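Local coordinates for protein carbohydrate oxidase (Microdochium nivale, PDB 3RJA) that oxidises the C1 hydroxyl of mono-, oligo- and polysaccharides to lactones with its FAD cofactor, passing the electrons to molecular oxygen to give hydrogen peroxide, at residues W239-P242 against R243-F247. Sequence-based numbering, arbitrary orientation. Where two conformers were deposited one is given.
Sequences WVAP and REVNF
Ala-241 and Val-245, four residues apart, meet through their methyl groups where the chain passes from helix 223-239 into strand 245-251. Ala-241 CB points toward the following segment and lies 3.7 Å from Val-245 CG1. Its small side chain suits this buried place, since it also packs on Tyr-236 of the helix just left, while its carbonyl oxygen accepts a hydrogen bond from Asn-364. Pro-242 comes next and opens a type I beta turn that runs to Val-245. Proline fits the first position because the turn draws on its carbonyl oxygen, not on the N-H it lacks. That oxygen accepts Val-245 N at 3.2 Å in a nearly straight bond (165° at the hydrogen), though the donor stands well above the carbonyl plane. On the ring, Pro-242 CB touches Glu-244 OE1 at 3.6 Å: the glutamate chain bends at chi2 (73°), folding its carboxylate back alongside the proline. Val-245 was modelled in two conformers; in the one described, CG1, placed between the backbone N and the carbonyl carbon (chi1 85°), reaches Ala-241 CB and lies 3.4 Å from Pro-242 O. From within the turn Glu-244 already pairs with Tyr-264 through the backbone, and Asn-246 then pairs with Leu-262. This is a helix-to-strand connection closed by a type I turn, leading into the eight-stranded antiparallel sheet, where strand 245-251 lies between strands 258-264 and 352-359.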
loop_
_atom_site.group_PDB
_atom_site.type_symbol
_atom_site.label_atom_id
_atom_site.label_comp_id
_atom_site.label_asym_id
_atom_site.label_seq_id
_atom_site.Cartn_x
_atom_site.Cartn_y
_atom_site.Cartn_z
ATOM N N TRP A 239 20.795 12.187 5.316
ATOM C CA TRP A 239 22.141 12.016 5.857
ATOM C C TRP A 239 22.317 11.601 7.311
ATOM O O TRP A 239 23.414 11.191 7.679
ATOM C CB TRP A 239 22.921 13.310 5.622
ATOM C CG TRP A 239 23.221 13.575 4.159
ATOM C CD1 TRP A 239 23.950 12.778 3.301
ATOM C CD2 TRP A 239 22.835 14.735 3.406
ATOM N NE1 TRP A 239 24.040 13.386 2.049
ATOM C CE2 TRP A 239 23.365 14.586 2.095
ATOM C CE3 TRP A 239 22.096 15.896 3.716
ATOM C CZ2 TRP A 239 23.163 15.551 1.086
ATOM C CZ3 TRP A 239 21.903 16.865 2.714
ATOM C CH2 TRP A 239 22.439 16.679 1.411
ATOM N N VAL A 240 21.271 11.729 8.138
ATOM C CA VAL A 240 21.414 11.637 9.594
ATOM C C VAL A 240 20.504 10.606 10.259
ATOM O O VAL A 240 20.961 9.843 11.123
ATOM C CB VAL A 240 21.154 13.021 10.278
ATOM C CG1 VAL A 240 21.446 12.962 11.816
ATOM C CG2 VAL A 240 21.999 14.131 9.616
ATOM N N ALA A 241 19.211 10.624 9.909
ATOM C CA ALA A 241 18.205 9.787 10.576
ATOM C C ALA A 241 18.677 8.331 10.818
ATOM O O ALA A 241 18.919 7.567 9.865
ATOM C CB ALA A 241 16.868 9.807 9.798
ATOM N N PRO A 242 18.840 7.945 12.101
ATOM C CA PRO A 242 19.222 6.571 12.385
ATOM C C PRO A 242 18.140 5.611 11.898
ATOM O O PRO A 242 17.001 6.010 11.696
ATOM C CB PRO A 242 19.330 6.545 13.916
ATOM C CG PRO A 242 19.656 7.976 14.266
ATOM C CD PRO A 242 18.808 8.766 13.317
ATOM N N ARG A 243 18.537 4.370 11.687
ATOM C CA ARG A 243 17.643 3.265 11.351
ATOM C C ARG A 243 16.401 3.213 12.240
ATOM O O ARG A 243 15.294 3.046 11.736
ATOM C CB ARG A 243 18.424 1.956 11.502
ATOM C CG ARG A 243 17.752 0.766 10.884
ATOM C CD ARG A 243 18.518 -0.530 11.211
ATOM N NE ARG A 243 17.747 -1.672 10.744
ATOM C CZ ARG A 243 17.846 -2.910 11.215
ATOM N NH1 ARG A 243 18.693 -3.200 12.206
ATOM N NH2 ARG A 243 17.076 -3.864 10.697
ATOM N N GLU A 244 16.592 3.376 13.550
ATOM C CA GLU A 244 15.508 3.243 14.537
ATOM C C GLU A 244 14.365 4.297 14.412
ATOM O O GLU A 244 13.319 4.166 15.067
ATOM C CB GLU A 244 16.073 3.327 15.970
ATOM C CG GLU A 244 16.947 2.156 16.430
ATOM C CD GLU A 244 18.337 2.159 15.754
ATOM O OE1 GLU A 244 18.824 3.248 15.351
ATOM O OE2 GLU A 244 18.923 1.063 15.641
ATOM N N VAL A 245 14.578 5.358 13.635
ATOM C CA VAL A 245 13.563 6.407 13.555
ATOM C C VAL A 245 12.707 6.239 12.302
ATOM O O VAL A 245 13.213 6.082 11.200
ATOM C CB VAL A 245 14.134 7.835 13.719
ATOM C CG1 VAL A 245 14.642 8.403 12.397
ATOM C CG2 VAL A 245 13.081 8.748 14.310
ATOM N N ASN A 246 11.389 6.226 12.503
ATOM C CA ASN A 246 10.439 6.050 11.389
ATOM C C ASN A 246 9.502 7.218 11.446
ATOM O O ASN A 246 8.876 7.448 12.503
ATOM C CB ASN A 246 9.612 4.764 11.533
ATOM C CG ASN A 246 10.455 3.532 11.737
ATOM O OD1 ASN A 246 10.643 2.740 10.813
ATOM N ND2 ASN A 246 10.950 3.348 12.950
ATOM N N PHE A 247 9.396 7.997 10.378
ATOM C CA PHE A 247 8.482 9.140 10.494
ATOM C C PHE A 247 8.004 9.705 9.171
ATOM O O PHE A 247 8.497 9.325 8.081
ATOM C CB PHE A 247 9.095 10.248 11.403
ATOM C CG PHE A 247 10.188 11.085 10.741
ATOM C CD1 PHE A 247 11.468 10.578 10.547
ATOM C CD2 PHE A 247 9.927 12.386 10.346
ATOM C CE1 PHE A 247 12.491 11.371 9.965
ATOM C CE2 PHE A 247 10.944 13.199 9.745
ATOM C CZ PHE A 247 12.210 12.688 9.566
#